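Local coordinates for Gp15 protein (Listeria phage PSA, PDB 6R5W), which probably recognises the Listeria cell surface as the homotrimeric receptor binding protein of the phage, this chain being its C-terminal part with helices and a beta domain, at residues V63-K68 with A145-V150; A108-F113 with I139-S144. One frame throughout, in Å; residues are numbered along the deposited sequence.

Contact 1: V63-K68 with A145-V150; sequences VTLTPK and ADINIV
L65 and I147 meet where the two antiparallel sheets of the C-terminal beta domain pack together, and the ends of K68 and D146 come near each other beside them. L65 is on strand 61-65, outermost in its sheet within this chain. I147 is on strand 146-152 of the other. They touch tip to tip through one methyl each: L65 CD1 is 4.3 Å from I147 CD1. Each of these methyls is anti to its own CA (chi2 -178° in L65, 177° in I147), which extends each side chain, so that the end methyls meet. L77 packs on L65, and L161 and I164 of strand 159-167 pack on I147.

The backbones stay apart. The CA atoms of K68 and I147, the nearest pair, are 9.9 Å from each other, and strand 105-109 runs between them. C107 makes backbone hydrogen bonds to both residues.

K68 and D146 are linked indirectly. K68 NZ is 4.4 Å from D146 OD1, too far for a salt bridge. A water accepts a hydrogen bond from K68 NZ at 2.8 Å. The same water donates a weak bond to D146 OD1 at 3.4 Å. The hydroxyl of T109 bonds to both groups as well, and S144 OG holds the other carboxylate oxygen, OD2. The lysine and the aspartate are thus joined through a hydroxyl and a water, and their opposite charges probably still attract at this distance.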
loop_
_atom_site.group_PDB
_atom_site.type_symbol
_atom_site.label_atom_id
_atom_site.label_comp_id
_atom_site.label_asym_id
_atom_site.label_seq_id
_atom_site.Cartn_x
_atom_site.Cartn_y
_atom_site.Cartn_z
ATOM N N VAL A 63 15.513 3.143 11.163
ATOM C CA VAL A 63 16.740 2.803 11.889
ATOM C C VAL A 63 17.755 3.901 11.676
ATOM O O VAL A 63 17.828 4.491 10.595
ATOM C CB VAL A 63 17.401 1.444 11.465
ATOM C CG1 VAL A 63 16.537 0.340 11.764
ATOM C CG2 VAL A 63 17.815 1.489 9.961
ATOM N N THR A 64 18.562 4.206 12.714
ATOM C CA THR A 64 19.629 5.174 12.586
ATOM C C THR A 64 20.936 4.512 12.152
ATOM O O THR A 64 21.242 3.418 12.611
ATOM C CB THR A 64 19.886 5.887 13.926
ATOM O OG1 THR A 64 18.779 6.695 14.260
ATOM C CG2 THR A 64 21.107 6.750 13.829
ATOM N N LEU A 65 21.656 5.144 11.238
ATOM C CA LEU A 65 22.914 4.625 10.727
ATOM C C LEU A 65 24.080 5.399 11.335
ATOM O O LEU A 65 24.088 6.648 11.330
ATOM C CB LEU A 65 22.994 4.763 9.193
ATOM C CG LEU A 65 21.814 4.222 8.399
ATOM C CD1 LEU A 65 22.148 4.434 6.902
ATOM C CD2 LEU A 65 21.503 2.797 8.688
ATOM N N THR A 66 25.107 4.687 11.701
ATOM C CA THR A 66 26.324 5.247 12.284
ATOM C C THR A 66 27.389 5.492 11.206
ATOM O O THR A 66 27.731 4.567 10.459
ATOM C CB THR A 66 26.883 4.285 13.321
ATOM O OG1 THR A 66 25.903 4.060 14.338
ATOM C CG2 THR A 66 28.155 4.868 13.916
ATOM N N PRO A 67 27.933 6.690 11.115
ATOM C CA PRO A 67 28.944 6.964 10.086
ATOM C C PRO A 67 30.212 6.191 10.356
ATOM O O PRO A 67 30.538 5.875 11.504
ATOM C CB PRO A 67 29.184 8.477 10.177
ATOM C CG PRO A 67 28.548 8.883 11.451
ATOM C CD PRO A 67 27.547 7.907 11.862
ATOM N N LYS A 68 30.897 5.840 9.270
ATOM C CA LYS A 68 32.069 4.970 9.340
ATOM C C LYS A 68 33.250 5.632 8.656
ATOM O O LYS A 68 33.127 6.593 7.886
ATOM C CB LYS A 68 31.845 3.598 8.646
ATOM C CG LYS A 68 30.719 2.786 9.213
ATOM C CD LYS A 68 30.355 1.622 8.348
ATOM C CE LYS A 68 31.295 0.480 8.477
ATOM N NZ LYS A 68 30.605 -0.820 8.167
ATOM N N ALA A 145 24.900 -3.921 1.567
ATOM C CA ALA A 145 24.259 -2.678 2.031
ATOM C C ALA A 145 25.245 -1.658 2.593
ATOM O O ALA A 145 24.872 -0.821 3.453
ATOM C CB ALA A 145 23.131 -2.975 3.044
ATOM N N ASP A 146 26.475 -1.664 2.117
ATOM C CA ASP A 146 27.384 -0.551 2.324
ATOM C C ASP A 146 27.051 0.598 1.363
ATOM O O ASP A 146 26.785 0.386 0.156
ATOM C CB ASP A 146 28.837 -0.978 2.069
ATOM C CG ASP A 146 29.253 -2.120 2.932
ATOM O OD1 ASP A 146 29.229 -1.949 4.161
ATOM O OD2 ASP A 146 29.516 -3.211 2.345
ATOM N N ILE A 147 27.099 1.820 1.896
ATOM C CA ILE A 147 26.951 3.033 1.111
ATOM C C ILE A 147 28.353 3.521 0.787
ATOM O O ILE A 147 29.071 4.052 1.638
ATOM C CB ILE A 147 26.113 4.098 1.847
ATOM C CG1 ILE A 147 24.768 3.490 2.202
ATOM C CG2 ILE A 147 25.939 5.299 0.983
ATOM C CD1 ILE A 147 23.893 4.422 2.974
ATOM N N ASN A 148 28.781 3.272 -0.451
ATOM C CA ASN A 148 30.165 3.475 -0.887
ATOM C C ASN A 148 30.261 4.649 -1.845
ATOM O O ASN A 148 29.866 4.537 -3.026
ATOM C CB ASN A 148 30.607 2.178 -1.573
ATOM C CG ASN A 148 32.063 2.162 -2.017
ATOM O OD1 ASN A 148 32.823 3.064 -1.758
ATOM N ND2 ASN A 148 32.366 1.199 -2.861
ATOM N N ILE A 149 30.834 5.762 -1.376
ATOM C CA ILE A 149 31.048 6.933 -2.214
ATOM C C ILE A 149 32.280 6.713 -3.104
ATOM O O ILE A 149 33.403 6.663 -2.608
ATOM C CB ILE A 149 31.184 8.213 -1.355
ATOM C CG1 ILE A 149 29.902 8.443 -0.556
ATOM C CG2 ILE A 149 31.511 9.384 -2.241
ATOM C CD1 ILE A 149 30.052 9.482 0.528
ATOM N N VAL A 150 32.059 6.543 -4.401
ATOM C CA VAL A 150 33.073 6.177 -5.381
ATOM C C VAL A 150 33.591 7.356 -6.165
ATOM O O VAL A 150 34.768 7.408 -6.508
ATOM C CB VAL A 150 32.468 5.109 -6.331
ATOM C CG1 VAL A 150 33.282 4.986 -7.603
ATOM C CG2 VAL A 150 32.355 3.789 -5.624
HETATM O O HOH W 1 32.039 -1.955 6.042
#

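Contact 2: A108-F113 with I139-S144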
loop_
_atom_site.group_PDB
_atom_site.type_symbol
_atom_site.label_atom_id
_atom_site.label_comp_id
_atom_site.label_asym_id
_atom_site.label_seq_id
_atom_site.Cartn_x
_atom_site.Cartn_y
_atom_site.Cartn_z
ATOM N N ALA A 108 28.731 4.469 5.637
ATOM C CA ALA A 108 27.728 3.863 6.480
ATOM C C ALA A 108 27.309 2.558 5.852
ATOM O O ALA A 108 27.507 2.344 4.643
ATOM C CB ALA A 108 26.474 4.769 6.628
ATOM N N THR A 109 26.773 1.680 6.690
ATOM C CA THR A 109 26.277 0.358 6.323
ATOM C C THR A 109 24.923 0.120 6.960
ATOM O O THR A 109 24.752 0.370 8.144
ATOM C CB THR A 109 27.245 -0.788 6.801
ATOM O OG1 THR A 109 28.556 -0.538 6.273
ATOM C CG2 THR A 109 26.751 -2.111 6.348
ATOM N N LEU A 110 23.943 -0.326 6.184
ATOM C CA LEU A 110 22.624 -0.587 6.730
ATOM C C LEU A 110 22.583 -1.981 7.350
ATOM O O LEU A 110 23.387 -2.869 6.985
ATOM C CB LEU A 110 21.580 -0.503 5.631
ATOM C CG LEU A 110 21.382 0.924 5.010
ATOM C CD1 LEU A 110 21.982 0.962 3.651
ATOM C CD2 LEU A 110 19.943 1.240 4.957
ATOM N N PRO A 111 21.622 -2.233 8.225
ATOM C CA PRO A 111 21.465 -3.575 8.788
ATOM C C PRO A 111 21.252 -4.645 7.721
ATOM O O PRO A 111 20.642 -4.395 6.673
ATOM C CB PRO A 111 20.206 -3.453 9.670
ATOM C CG PRO A 111 19.980 -2.033 9.851
ATOM C CD PRO A 111 20.541 -1.335 8.662
ATOM N N THR A 112 21.659 -5.877 8.062
ATOM C CA THR A 112 21.562 -7.000 7.131
ATOM C C THR A 112 20.122 -7.277 6.640
ATOM O O THR A 112 19.918 -7.709 5.499
ATOM C CB THR A 112 22.171 -8.276 7.770
ATOM O OG1 THR A 112 21.460 -8.653 8.950
ATOM C CG2 THR A 112 23.607 -8.019 8.130
ATOM N N PHE A 113 19.097 -7.094 7.496
ATOM C CA PHE A 113 17.752 -7.327 6.996
ATOM C C PHE A 113 17.297 -6.262 5.957
ATOM O O PHE A 113 16.222 -6.436 5.328
ATOM C CB PHE A 113 16.707 -7.402 8.124
ATOM C CG PHE A 113 16.358 -6.057 8.769
ATOM C CD1 PHE A 113 17.146 -5.502 9.735
ATOM C CD2 PHE A 113 15.214 -5.379 8.396
ATOM C CE1 PHE A 113 16.821 -4.307 10.333
ATOM C CE2 PHE A 113 14.901 -4.167 8.974
ATOM C CZ PHE A 113 15.713 -3.639 9.939
ATOM N N ILE A 139 27.528 7.109 -6.181
ATOM C CA ILE A 139 27.474 6.332 -4.955
ATOM C C ILE A 139 27.051 4.907 -5.316
ATOM O O ILE A 139 26.067 4.710 -6.031
ATOM C CB ILE A 139 26.507 6.948 -3.906
ATOM C CG1 ILE A 139 26.947 8.372 -3.593
ATOM C CG2 ILE A 139 26.451 6.062 -2.700
ATOM C CD1 ILE A 139 26.108 9.036 -2.432
ATOM N N TYR A 140 27.772 3.931 -4.788
ATOM C CA TYR A 140 27.402 2.552 -4.921
ATOM C C TYR A 140 26.729 2.032 -3.674
ATOM O O TYR A 140 27.167 2.301 -2.566
ATOM C CB TYR A 140 28.600 1.649 -5.184
ATOM C CG TYR A 140 29.336 1.808 -6.474
ATOM C CD1 TYR A 140 29.162 2.874 -7.304
ATOM C CD2 TYR A 140 30.298 0.839 -6.828
ATOM C CE1 TYR A 140 29.918 3.006 -8.503
ATOM C CE2 TYR A 140 31.034 0.956 -7.999
ATOM C CZ TYR A 140 30.871 2.029 -8.792
ATOM O OH TYR A 140 31.600 2.181 -9.921
ATOM N N LEU A 141 25.642 1.288 -3.848
ATOM C CA LEU A 141 25.036 0.552 -2.740
ATOM C C LEU A 141 25.455 -0.887 -2.952
ATOM O O LEU A 141 25.025 -1.472 -3.945
ATOM C CB LEU A 141 23.507 0.666 -2.766
ATOM C CG LEU A 141 22.797 -0.074 -1.670
ATOM C CD1 LEU A 141 23.118 0.525 -0.280
ATOM C CD2 LEU A 141 21.260 -0.166 -1.831
ATOM N N SER A 142 26.223 -1.455 -2.024
ATOM C CA SER A 142 26.753 -2.813 -2.216
ATOM C C SER A 142 25.712 -3.869 -1.851
ATOM O O SER A 142 24.715 -3.598 -1.196
ATOM C CB SER A 142 28.018 -3.011 -1.359
ATOM O OG SER A 142 27.634 -3.296 0.008
ATOM N N VAL A 143 25.976 -5.130 -2.240
ATOM C CA VAL A 143 25.092 -6.198 -1.920
ATOM C C VAL A 143 24.987 -6.441 -0.403
ATOM O O VAL A 143 23.996 -7.016 0.046
ATOM C CB VAL A 143 25.476 -7.530 -2.625
ATOM C CG1 VAL A 143 25.349 -7.365 -4.125
ATOM C CG2 VAL A 143 26.846 -7.978 -2.225
ATOM N N SER A 144 25.970 -6.030 0.364
ATOM C CA SER A 144 25.907 -6.129 1.809
ATOM C C SER A 144 25.400 -4.826 2.411
ATOM O O SER A 144 25.511 -4.616 3.625
ATOM C CB SER A 144 27.269 -6.496 2.361
ATOM O OG SER A 144 28.288 -5.621 1.944
HETATM O O HOH W 2 24.316 -5.091 6.078
#
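L110 and L141 set their side chains at about a right angle to each other and touch at one methyl each. L110 CD1 is 4.1 Å from L141 CD1. In L141 the CG is anti to the backbone N (chi1 179°), and its end comes closer to L110 than the start of the side chain suggests. The end of L110 likewise comes nearer to L141 than the direction of its CB would suggest. Both leucines are buried.

T109 approaches the backbone of the other segment. Its methyl CG2 lies 3.9 Å from S144 O, a van der Waals contact between a methyl and a carbonyl oxygen. The carbonyls of L110 and S144 come near each other too, and one water joins them. It donates a hydrogen bond to L110 O at 2.6 Å and another to S144 O at 2.8 Å. No direct hydrogen bond links the two segments.

L141 ends strand 136-141, and L110 follows just after strand 105-109. The two strands are not direct neighbours, because strand 146-152 lies between them in the sheet. Y166 of strand 159-167, in the other sheet, packs on both leucines. I147 also touches L110, and Y124 of strand 122-127 and P116 touch L141.

From the N terminus, the chain runs through its helices to 63-68, then to 108-113, 139-144 and 145-150. Contact 1 closes the larger loop, between 63-68 and 145-150. Contact 2 closes a smaller one, between 108-113 and 139-144, nested inside it. Their centres are about 7 Å apart. Segments 139-144 and 145-150 are consecutive: S144 belongs to contact 2, D146 to contact 1. Their strands are also neighbours, with N148 O 2.8 Å from Y140 N, a probable backbone hydrogen bond. Contact 1 ties the two sheets together. Contact 2 stays within one, joining the end of strand 136-141 and the turn after it to T109 and the loop that follows strand 105-109.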